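Translation initiation factor eIF2b-like protein (Chaetomium thermophilum, PDB 4ZEM) forms the beta subunit of the heterodecameric eIF2B complex, which is thought to act in translation initiation as a guanine-nucleotide exchange factor. Local coordinates at residues S183-Q188 and V209-K214; G257-I262 and A287-Q292; K273-Y276 and G280-V283; D43-A48 and E86-N91; Q51-V56 and Q73-R78. All coordinates share one frame; numbering follows the deposited sequence.

Interaction 1 (S183-Q188 and V209-K214)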
# COMPACT_ATOMS: atom_id res chain seq x y z
N SER A 183 -7.36 -14.25 -2.67
CA SER A 183 -8.57 -15.03 -2.41
C SER A 183 -9.62 -14.84 -3.52
O SER A 183 -10.59 -15.58 -3.60
CB SER A 183 -9.19 -14.69 -1.04
OG SER A 183 -9.59 -13.34 -0.95
N PHE A 184 -9.44 -13.82 -4.35
CA PHE A 184 -10.36 -13.59 -5.46
C PHE A 184 -9.83 -14.14 -6.78
O PHE A 184 -10.44 -13.93 -7.82
CB PHE A 184 -10.66 -12.10 -5.59
CG PHE A 184 -11.39 -11.54 -4.40
CD1 PHE A 184 -10.69 -10.88 -3.39
CD2 PHE A 184 -12.76 -11.72 -4.26
CE1 PHE A 184 -11.35 -10.38 -2.28
CE2 PHE A 184 -13.43 -11.22 -3.15
CZ PHE A 184 -12.72 -10.55 -2.16
N ALA A 185 -8.71 -14.85 -6.72
CA ALA A 185 -8.07 -15.37 -7.93
C ALA A 185 -8.98 -16.30 -8.74
O ALA A 185 -9.04 -16.19 -9.96
CB ALA A 185 -6.79 -16.09 -7.57
N GLU A 186 -9.68 -17.22 -8.07
CA GLU A 186 -10.55 -18.17 -8.78
C GLU A 186 -11.68 -17.47 -9.53
O GLU A 186 -12.17 -17.97 -10.54
CB GLU A 186 -11.12 -19.22 -7.82
CG GLU A 186 -11.63 -18.67 -6.51
CD GLU A 186 -12.00 -19.76 -5.53
OE1 GLU A 186 -12.83 -20.63 -5.88
OE2 GLU A 186 -11.47 -19.75 -4.40
N ILE A 187 -12.10 -16.32 -9.02
CA ILE A 187 -13.08 -15.47 -9.69
C ILE A 187 -12.50 -14.80 -10.94
O ILE A 187 -13.18 -14.68 -11.96
CB ILE A 187 -13.64 -14.40 -8.72
CG1 ILE A 187 -14.46 -15.08 -7.63
CG2 ILE A 187 -14.50 -13.39 -9.46
CD1 ILE A 187 -14.98 -14.14 -6.58
N GLN A 188 -11.26 -14.33 -10.85
CA GLN A 188 -10.61 -13.65 -11.97
C GLN A 188 -10.06 -14.57 -13.06
O GLN A 188 -10.16 -14.24 -14.24
CB GLN A 188 -9.49 -12.75 -11.45
CG GLN A 188 -9.99 -11.41 -10.97
CD GLN A 188 -10.71 -10.65 -12.07
OE1 GLN A 188 -10.18 -10.47 -13.16
NE2 GLN A 188 -11.95 -10.23 -11.79
N VAL A 209 0.12 -17.96 -7.89
CA VAL A 209 0.35 -19.21 -7.17
C VAL A 209 -0.92 -19.73 -6.50
O VAL A 209 -1.20 -20.94 -6.53
CB VAL A 209 1.48 -19.03 -6.11
CG1 VAL A 209 1.46 -20.14 -5.06
CG2 VAL A 209 2.84 -18.96 -6.81
N LYS A 210 -1.71 -18.83 -5.93
CA LYS A 210 -2.97 -19.19 -5.29
C LYS A 210 -3.94 -19.71 -6.35
O LYS A 210 -4.61 -20.73 -6.16
CB LYS A 210 -3.57 -17.99 -4.55
CG LYS A 210 -4.50 -18.35 -3.39
CD LYS A 210 -5.82 -18.96 -3.79
CE LYS A 210 -6.69 -19.18 -2.56
NZ LYS A 210 -5.99 -19.98 -1.52
N ALA A 211 -3.99 -19.01 -7.48
CA ALA A 211 -4.88 -19.38 -8.57
C ALA A 211 -4.54 -20.78 -9.08
O ALA A 211 -5.43 -21.57 -9.39
CB ALA A 211 -4.79 -18.36 -9.69
N ALA A 212 -3.25 -21.07 -9.14
CA ALA A 212 -2.76 -22.36 -9.61
C ALA A 212 -3.29 -23.51 -8.75
O ALA A 212 -3.46 -24.63 -9.24
CB ALA A 212 -1.24 -22.37 -9.63
N SER A 213 -3.50 -23.24 -7.47
CA SER A 213 -4.02 -24.25 -6.55
C SER A 213 -5.46 -24.61 -6.90
O SER A 213 -5.94 -25.66 -6.50
CB SER A 213 -3.95 -23.78 -5.09
OG SER A 213 -4.94 -22.79 -4.82
N LYS A 214 -6.18 -23.71 -7.57
CA LYS A 214 -7.58 -23.97 -7.90
C LYS A 214 -7.93 -23.94 -9.37
O LYS A 214 -9.09 -24.16 -9.73
CB LYS A 214 -8.45 -22.96 -7.17
CG LYS A 214 -8.22 -22.97 -5.68
CD LYS A 214 -9.31 -22.23 -4.96
CE LYS A 214 -9.18 -22.43 -3.46
NZ LYS A 214 -9.81 -21.31 -2.73

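Interaction 2 (G257-I262 and A287-Q292)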
# COMPACT_ATOMS: atom_id res chain seq x y z
N GLY A 257 8.30 -9.26 -29.50
CA GLY A 257 7.00 -9.89 -29.69
C GLY A 257 5.80 -9.55 -28.83
O GLY A 257 4.70 -9.99 -29.13
N LEU A 258 5.99 -8.80 -27.75
CA LEU A 258 4.87 -8.52 -26.85
C LEU A 258 3.64 -8.05 -27.62
O LEU A 258 2.54 -8.52 -27.38
CB LEU A 258 5.25 -7.47 -25.82
CG LEU A 258 4.11 -7.18 -24.82
CD1 LEU A 258 3.57 -8.49 -24.26
CD2 LEU A 258 4.56 -6.26 -23.69
N MET A 259 3.85 -7.15 -28.57
CA MET A 259 2.74 -6.54 -29.29
C MET A 259 2.07 -7.55 -30.20
O MET A 259 0.85 -7.56 -30.36
CB MET A 259 3.24 -5.35 -30.10
CG MET A 259 2.26 -4.22 -30.25
SD MET A 259 1.89 -3.50 -28.64
CE MET A 259 3.53 -3.23 -28.00
N ALA A 260 2.88 -8.41 -30.80
CA ALA A 260 2.37 -9.47 -31.67
C ALA A 260 1.58 -10.53 -30.90
O ALA A 260 0.62 -11.09 -31.42
CB ALA A 260 3.52 -10.12 -32.43
N TYR A 261 1.97 -10.79 -29.65
CA TYR A 261 1.41 -11.93 -28.92
C TYR A 261 0.20 -11.62 -28.04
O TYR A 261 -0.55 -12.53 -27.70
CB TYR A 261 2.52 -12.53 -28.03
CG TYR A 261 2.12 -13.81 -27.33
CD1 TYR A 261 2.27 -15.04 -27.95
CD2 TYR A 261 1.58 -13.78 -26.05
CE1 TYR A 261 1.91 -16.21 -27.32
CE2 TYR A 261 1.20 -14.95 -25.41
CZ TYR A 261 1.37 -16.16 -26.06
OH TYR A 261 1.01 -17.33 -25.44
N ILE A 262 -0.05 -10.34 -27.75
CA ILE A 262 -1.19 -9.96 -26.91
C ILE A 262 -2.57 -10.46 -27.40
O ILE A 262 -3.39 -10.86 -26.57
CB ILE A 262 -1.24 -8.42 -26.70
CG1 ILE A 262 -0.03 -8.00 -25.86
CG2 ILE A 262 -2.52 -8.00 -26.00
CD1 ILE A 262 -0.29 -6.93 -24.83
N ALA A 287 4.67 -0.78 -18.74
CA ALA A 287 3.36 -1.36 -18.47
C ALA A 287 2.25 -0.66 -19.25
O ALA A 287 1.30 -1.30 -19.71
CB ALA A 287 3.05 -1.32 -16.98
N CYS A 288 2.38 0.65 -19.41
CA CYS A 288 1.38 1.43 -20.13
C CYS A 288 1.24 0.98 -21.59
O CYS A 288 0.14 0.95 -22.14
CB CYS A 288 1.72 2.92 -20.06
SG CYS A 288 0.45 3.99 -20.75
N ILE A 289 2.37 0.64 -22.20
CA ILE A 289 2.36 0.13 -23.56
C ILE A 289 1.60 -1.19 -23.64
O ILE A 289 0.82 -1.42 -24.56
CB ILE A 289 3.80 -0.05 -24.10
CG1 ILE A 289 4.58 1.25 -23.94
CG2 ILE A 289 3.78 -0.48 -25.56
CD1 ILE A 289 6.01 1.18 -24.46
N ALA A 290 1.83 -2.06 -22.67
CA ALA A 290 1.14 -3.34 -22.61
C ALA A 290 -0.35 -3.13 -22.36
O ALA A 290 -1.19 -3.84 -22.91
CB ALA A 290 1.75 -4.22 -21.52
N ALA A 291 -0.66 -2.15 -21.53
CA ALA A 291 -2.05 -1.85 -21.21
C ALA A 291 -2.80 -1.42 -22.45
O ALA A 291 -3.94 -1.82 -22.66
CB ALA A 291 -2.13 -0.78 -20.14
N GLN A 292 -2.17 -0.59 -23.26
CA GLN A 292 -2.81 -0.12 -24.48
C GLN A 292 -3.06 -1.22 -25.48
O GLN A 292 -4.12 -1.28 -26.10
CB GLN A 292 -2.01 1.01 -25.12
CG GLN A 292 -2.78 1.71 -26.22
CD GLN A 292 -2.58 3.20 -26.19
OE1 GLN A 292 -3.54 3.96 -26.10
NE2 GLN A 292 -1.33 3.64 -26.24

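Interaction 3 (K273-Y276 and G280-V283)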
# COMPACT_ATOMS: atom_id res chain seq x y z
N LYS A 273 1.93 0.07 -8.14
CA LYS A 273 2.70 0.68 -7.05
C LYS A 273 1.82 1.66 -6.28
O LYS A 273 2.02 1.88 -5.09
CB LYS A 273 3.94 1.40 -7.57
CG LYS A 273 5.02 0.51 -8.16
CD LYS A 273 5.93 1.32 -9.07
CE LYS A 273 7.16 0.54 -9.49
NZ LYS A 273 6.81 -0.83 -9.94
N ALA A 274 0.87 2.28 -6.98
CA ALA A 274 -0.07 3.20 -6.37
C ALA A 274 -1.34 3.36 -7.20
O ALA A 274 -1.32 3.15 -8.42
CB ALA A 274 0.58 4.56 -6.15
N VAL A 275 -2.42 3.78 -6.55
CA VAL A 275 -3.65 4.10 -7.26
C VAL A 275 -4.00 5.55 -6.96
O VAL A 275 -3.72 6.05 -5.87
CB VAL A 275 -4.82 3.18 -6.83
CG1 VAL A 275 -6.13 3.58 -7.53
CG2 VAL A 275 -4.49 1.74 -7.13
N TYR A 276 -4.60 6.24 -7.92
CA TYR A 276 -4.98 7.62 -7.73
C TYR A 276 -6.49 7.80 -7.78
O TYR A 276 -7.22 6.93 -8.24
CB TYR A 276 -4.29 8.50 -8.78
CG TYR A 276 -2.79 8.44 -8.67
CD1 TYR A 276 -2.04 7.64 -9.52
CD2 TYR A 276 -2.12 9.18 -7.69
CE1 TYR A 276 -0.66 7.59 -9.41
CE2 TYR A 276 -0.74 9.13 -7.58
CZ TYR A 276 -0.02 8.33 -8.44
OH TYR A 276 1.36 8.28 -8.33
N GLY A 280 -6.15 6.48 -12.14
CA GLY A 280 -4.86 6.27 -12.76
C GLY A 280 -3.98 5.39 -11.88
O GLY A 280 -4.23 5.25 -10.69
N LEU A 281 -2.95 4.81 -12.47
CA LEU A 281 -2.08 3.91 -11.72
C LEU A 281 -0.62 4.30 -11.83
O LEU A 281 -0.20 4.91 -12.82
CB LEU A 281 -2.23 2.48 -12.21
CG LEU A 281 -3.58 1.79 -12.15
CD1 LEU A 281 -3.45 0.45 -12.85
CD2 LEU A 281 -4.06 1.62 -10.72
N LEU A 282 0.15 3.94 -10.82
CA LEU A 282 1.60 4.05 -10.89
C LEU A 282 2.09 2.62 -11.06
O LEU A 282 1.71 1.74 -10.29
CB LEU A 282 2.19 4.70 -9.64
CG LEU A 282 3.60 5.26 -9.79
CD1 LEU A 282 3.63 6.38 -10.83
CD2 LEU A 282 4.14 5.74 -8.46
N VAL A 283 2.87 2.39 -12.10
CA VAL A 283 3.26 1.04 -12.47
C VAL A 283 4.70 0.97 -12.95
O VAL A 283 5.34 2.00 -13.12
CB VAL A 283 2.35 0.47 -13.57
CG1 VAL A 283 0.94 0.22 -13.04
CG2 VAL A 283 2.33 1.41 -14.77

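Interaction 4 (D43-A48 and E86-N91)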
# COMPACT_ATOMS: atom_id res chain seq x y z
N ASP A 43 6.31 -2.46 -0.54
CA ASP A 43 5.27 -2.74 0.44
C ASP A 43 5.78 -3.02 1.86
O ASP A 43 5.03 -2.87 2.83
CB ASP A 43 4.40 -3.91 -0.03
CG ASP A 43 4.05 -3.81 -1.50
OD1 ASP A 43 4.12 -2.70 -2.06
OD2 ASP A 43 3.68 -4.85 -2.09
N GLU A 44 7.04 -3.44 2.00
CA GLU A 44 7.56 -3.70 3.34
C GLU A 44 7.91 -2.36 3.98
O GLU A 44 8.08 -2.26 5.19
CB GLU A 44 8.78 -4.62 3.31
CG GLU A 44 9.98 -4.06 2.58
CD GLU A 44 11.12 -5.05 2.51
OE1 GLU A 44 11.11 -6.03 3.29
OE2 GLU A 44 12.03 -4.86 1.67
N CYS A 45 8.00 -1.35 3.13
CA CYS A 45 8.14 0.03 3.55
C CYS A 45 6.85 0.51 4.24
O CYS A 45 6.90 1.24 5.23
CB CYS A 45 8.49 0.91 2.34
SG CYS A 45 8.19 2.65 2.50
N ALA A 46 5.70 0.07 3.72
CA ALA A 46 4.41 0.46 4.28
C ALA A 46 4.29 0.04 5.74
O ALA A 46 3.89 0.83 6.60
CB ALA A 46 3.28 -0.13 3.47
N GLY A 47 4.65 -1.21 6.01
CA GLY A 47 4.63 -1.75 7.36
C GLY A 47 5.59 -1.03 8.29
O GLY A 47 5.27 -0.77 9.45
N ALA A 48 6.77 -0.69 7.77
CA ALA A 48 7.79 -0.01 8.57
C ALA A 48 7.28 1.35 9.03
O ALA A 48 7.51 1.75 10.17
CB ALA A 48 9.09 0.14 7.78
N GLU A 86 8.62 6.81 -3.06
CA GLU A 86 7.63 5.91 -2.46
C GLU A 86 6.35 6.60 -1.99
O GLU A 86 6.33 7.22 -0.93
CB GLU A 86 8.26 5.16 -1.28
CG GLU A 86 9.51 4.37 -1.61
CD GLU A 86 9.24 3.14 -2.48
OE1 GLU A 86 8.05 2.80 -2.67
OE2 GLU A 86 10.21 2.53 -2.97
N PRO A 87 5.25 6.44 -2.74
CA PRO A 87 4.02 7.16 -2.36
C PRO A 87 3.17 6.45 -1.30
O PRO A 87 2.24 7.06 -0.77
CB PRO A 87 3.25 7.24 -3.68
CG PRO A 87 3.78 6.09 -4.53
CD PRO A 87 5.03 5.54 -3.88
N VAL A 88 3.49 5.20 -0.98
CA VAL A 88 2.74 4.48 0.03
C VAL A 88 2.99 5.05 1.43
O VAL A 88 2.14 4.94 2.31
CB VAL A 88 3.07 2.96 0.01
CG1 VAL A 88 4.49 2.69 0.53
CG2 VAL A 88 2.06 2.21 0.83
N ILE A 89 4.16 5.66 1.63
CA ILE A 89 4.51 6.26 2.92
C ILE A 89 3.47 7.30 3.33
O ILE A 89 2.94 7.26 4.45
CB ILE A 89 5.90 6.91 2.88
CG1 ILE A 89 6.97 5.86 2.58
CG2 ILE A 89 6.20 7.62 4.20
CD1 ILE A 89 8.35 6.44 2.31
N GLY A 90 3.15 8.20 2.41
CA GLY A 90 2.14 9.21 2.65
C GLY A 90 0.77 8.62 2.97
O GLY A 90 0.06 9.14 3.83
N ASN A 91 0.41 7.54 2.29
CA ASN A 91 -0.88 6.88 2.53
C ASN A 91 -1.01 6.38 3.96
O ASN A 91 -2.04 6.57 4.60
CB ASN A 91 -1.09 5.72 1.57
CG ASN A 91 -1.11 6.16 0.12
OD1 ASN A 91 -1.25 7.34 -0.19
ND2 ASN A 91 -0.97 5.20 -0.79

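Interaction 5 (Q51-V56 and Q73-R78)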
# COMPACT_ATOMS: atom_id res chain seq x y z
N GLN A 51 4.74 0.86 11.90
CA GLN A 51 5.41 0.53 13.15
C GLN A 51 6.11 1.74 13.78
O GLN A 51 6.07 1.92 15.01
CB GLN A 51 6.41 -0.60 12.93
CG GLN A 51 5.80 -1.97 13.10
CD GLN A 51 6.72 -3.09 12.66
OE1 GLN A 51 7.44 -2.96 11.67
NE2 GLN A 51 6.70 -4.20 13.39
N LEU A 52 6.75 2.55 12.95
CA LEU A 52 7.42 3.75 13.44
C LEU A 52 6.39 4.75 13.98
O LEU A 52 6.60 5.36 15.03
CB LEU A 52 8.27 4.38 12.33
CG LEU A 52 9.21 5.55 12.66
CD1 LEU A 52 8.50 6.91 12.76
CD2 LEU A 52 10.02 5.26 13.92
N LEU A 53 5.28 4.91 13.26
CA LEU A 53 4.22 5.83 13.68
C LEU A 53 3.59 5.36 14.99
O LEU A 53 3.22 6.18 15.83
CB LEU A 53 3.16 5.96 12.59
CG LEU A 53 3.62 6.72 11.34
CD1 LEU A 53 2.44 7.00 10.41
CD2 LEU A 53 4.33 8.02 11.72
N ARG A 54 3.50 4.05 15.16
CA ARG A 54 3.00 3.48 16.41
C ARG A 54 3.90 3.88 17.58
O ARG A 54 3.42 4.18 18.68
CB ARG A 54 2.91 1.97 16.32
CG ARG A 54 2.18 1.33 17.49
CD ARG A 54 2.11 -0.18 17.33
NE ARG A 54 1.53 -0.81 18.50
CZ ARG A 54 2.24 -1.33 19.50
NH1 ARG A 54 3.56 -1.28 19.47
NH2 ARG A 54 1.62 -1.89 20.53
N GLN A 55 5.21 3.89 17.33
CA GLN A 55 6.17 4.24 18.36
C GLN A 55 6.14 5.74 18.64
O GLN A 55 6.39 6.19 19.76
CB GLN A 55 7.58 3.83 17.93
CG GLN A 55 7.88 2.36 18.13
CD GLN A 55 7.72 1.91 19.56
OE1 GLN A 55 8.11 2.60 20.50
NE2 GLN A 55 7.13 0.73 19.74
N VAL A 56 5.81 6.52 17.61
CA VAL A 56 5.61 7.96 17.77
C VAL A 56 4.42 8.23 18.68
O VAL A 56 4.50 9.06 19.58
CB VAL A 56 5.39 8.64 16.40
CG1 VAL A 56 4.94 10.08 16.58
CG2 VAL A 56 6.66 8.58 15.57
N GLN A 73 2.25 13.72 11.86
CA GLN A 73 2.44 14.36 10.57
C GLN A 73 3.89 14.78 10.36
O GLN A 73 4.44 14.62 9.27
CB GLN A 73 1.51 15.56 10.43
CG GLN A 73 2.03 16.59 9.46
CD GLN A 73 0.97 17.56 9.01
OE1 GLN A 73 -0.19 17.47 9.41
NE2 GLN A 73 1.36 18.51 8.16
N THR A 74 4.51 15.31 11.41
CA THR A 74 5.91 15.72 11.33
C THR A 74 6.85 14.54 11.09
O THR A 74 7.77 14.62 10.27
CB THR A 74 6.35 16.45 12.61
OG1 THR A 74 5.45 17.52 12.88
CG2 THR A 74 7.75 17.00 12.43
N ALA A 75 6.64 13.45 11.83
CA ALA A 75 7.45 12.25 11.65
C ALA A 75 7.21 11.65 10.26
O ALA A 75 8.15 11.21 9.60
CB ALA A 75 7.16 11.23 12.73
N GLY A 76 5.95 11.65 9.84
CA GLY A 76 5.57 11.13 8.54
C GLY A 76 6.21 11.92 7.42
O GLY A 76 6.63 11.36 6.40
N ALA A 77 6.27 13.24 7.60
CA ALA A 77 6.85 14.14 6.61
C ALA A 77 8.33 13.85 6.40
O ALA A 77 8.83 13.88 5.27
CB ALA A 77 6.65 15.58 7.04
N ARG A 78 9.03 13.58 7.50
CA ARG A 78 10.46 13.28 7.47
C ARG A 78 10.75 11.98 6.73
O ARG A 78 11.68 11.90 5.92
CB ARG A 78 10.98 13.18 8.91
CG ARG A 78 11.01 14.49 9.64
CD ARG A 78 11.59 14.37 11.04
NE ARG A 78 12.95 13.82 11.08
CZ ARG A 78 13.57 13.48 12.20
NH1 ARG A 78 14.80 12.99 12.16
NH2 ARG A 78 12.94 13.61 13.36

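Interaction 1 (S183-Q188 and V209-K214)
Ahead of the two pairs that touch, A211 with A185 and K214 with E186, K210 turns its CB toward 183-188, but its NZ stays 6.2 Å from E186 OE2, too far for an ion pair. One residue on, the A211 methyl meets the A185 methyl, CB to CB 3.7 Å, where the CA atoms stand only 5.2 Å apart. Two alanines let the backbones come this near, and F207, I189 and F217 close around them. Helix 202-214 is the helix of a beta-alpha-beta crossover, linking the parallel strands 194-198 and 218-222 of the Rossmann-like sheet; the short helix 185-188 lies against its last turns. There K214 reaches back with a chain extended beyond CG and forms a salt bridge from NZ to E186 OE2, 2.8 Å. The ammonium comes to the syn side of the carboxylate, 33° out of its plane, and the K214 CD methylene lies over the same oxygen. E186 carries its CG between backbone N and carbonyl carbon (chi1 44°), which brings the carboxylate round to the lysine. An alanine in place of E186 would probably leave the K214 ammonium without this partner and set its chain free to swing at the surface.

Interaction 2 (G257-I262 and A287-Q292)
M259 and A290 mark the closest backbone approach, their CA atoms 7.6 Å apart, as the short helix 258-261 comes up to the first turns of helix 287-296. Both belong to the Rossmann-like domain: helix 258-261 lies on the connection from edge strand 249-252 to the inner strand 267-271, while helix 287-296 leads into strand 301-304, the parallel neighbour of 267-271. The contact thus joins two successive connections of the sheet. No hydrogen bond crosses between the segments, and methyl groups do the touching. L258 points its CB at the other helix and, with CG anti to the backbone N (chi1 -178°), sends CD2 to the A290 methyl, 4.1 Å from CB. That small alanine also rests on F270 of strand 267-271, and L258 on L224 and L253, so this part of the contact runs down into the sheet side of the domain. M259 works differently. Its CB does not aim at the partner, but the chain bends at both chi2 (63°) and chi3 (50°) and brings the terminal CE round to I289 CG2, 3.7 Å away, the two side chains crossing at about a right angle on the solvent-facing side of the contact. A293, about a turn beyond A290, takes up further contact with M259 and I262. At the buried end the I262 tip meets backbone and not side chain: its CD1 methyl lies 3.7 Å from A290 O.

Interaction 3 (K273-Y276 and G280-V283)
Y276 lays its ring along the second strand of the hairpin, beside G280 and L282. The ring starts from a backbone that is itself bonded, Y276 N to G280 O at 3.0 Å, and its CB lies near that same carbonyl oxygen. With CG beside the backbone N (chi1 -62°), the ring turns an edge to the glycine: CD1 is 3.4 Å from G280 O, and G280 C lies in the ring plane. Further out, CE1 comes to 4.1 Å from L282 CB, and the phenol OH ends against the isobutyl group, 3.8 Å from L282 CD2, the two side chains meeting at a slant. V319 of helix 317-321 packs on Y276 and L282 together. A serine in place of Y276 would probably open a gap beside G280 and take from the L282 methyls the part of their cover that the phenol gives. Beyond L282 CB stands the A274 methyl on the same face; on the opposite face V275 CG2 and L281 CD2 lie side by side at 3.6 Å. The strands run antiparallel, their directions 170° apart, and L282 N gives A274 O a nearly straight bond of 2.9 Å (169° at the hydrogen). At the far end L282 O receives K273 N at 2.7 Å and, weakly, A274 N at 3.5 Å, while the K273 ammonium reaches a salt bridge with D284. Strand 349-352 extends the sheet through backbone bonds from L281 and V283. K273 and A274, both facing the single residue L282, form a classic beta bulge in this beta hairpin.

Interaction 4 (D43-A48 and E86-N91)
In the N-terminal helical domain, C45 and A46 near the start of helix 43-59 meet V88 and I89 in the first turn of helix 88-104. The CA atoms of A46 and I89 are only 6.0 Å apart, a spacing that the small C45 and A46 on one side allow. The C45 sulfur does most of the reaching. Standing anti to the backbone N (chi1 161°), SG lies alongside the I89 chain, 3.4 Å from CG1 and 3.8 Å from CD1, and it also lies 4.2 Å from V88 CG1. V88 divides its two methyls between neighbours: CG1 goes to the cysteine, while CG2 packs on the A46 methyl at 3.7 Å. L35 of helix 24-37 touches C45 as well, and Y308 touches V88, so the seam is bordered by helix 24-37 and by the loop carrying Y308. That loop also accepts a hydrogen bond from N91 ND2 at Y308 O. Across the seam itself there is no hydrogen bond. The thiol is therefore used here as a small apolar group among aliphatic carbons, a setting in which it is likely to stay protonated, and the two helices meet here through apolar contact alone.

Interaction 5 (Q51-V56 and Q73-R78)
R78 NH1 is held by two carboxylates of helix 24-37, E25 OE2 and E29 OE2, at the flank of a contact whose own touching groups, A75 and G76 against L53 and V56, are apolar or backbone. Helices 43-59 and 65-82 follow one another as an antiparallel helical hairpin; the axes of the short segments come within 10.2 Å, and their directions differ by 148°. The A75 methyl is directed at the partner helix. V56 meets it with CG2, 3.9 Å from A75 CB, the methyl lying beside the valine's own backbone N because CG1 occupies the position anti to that nitrogen (chi1 170°). L53 does not aim its CB across, yet its CD2 methyl comes round to 4.4 Å from the same A75 CB and equally 4.4 Å from G76 N, where no side chain stands in the way. L52 carries the packing on to L31 of helix 24-37 and to L79. The chemistry is thus divided: the interface rests on van der Waals contact between aliphatic groups and the bare backbone of G76, with no hydrogen bond across it, while the charged pairing of R78 ties helix 65-82 to helix 24-37 alongside.

In the fold
Interactions 4 and 5 share helix 43-59, with centres about 12 Å apart, and both are buried, apolar joints of the helical domain; interaction 5 is nested inside the loop that interaction 4 closes. Interactions 1 and 2 belong to the Rossmann-like domain, about 24 Å apart between centres: interaction 1 is partly exposed and the one with a salt bridge across it, whereas interaction 2 is aliphatic. Interaction 3, the buried hairpin, differs from all four in relying on backbone hydrogen bonds. It also borders the helical domain, since A274 CB lies 3.9 Å from P87 CG of interaction 4, and its second strand leads directly into helix 287-296 of interaction 2.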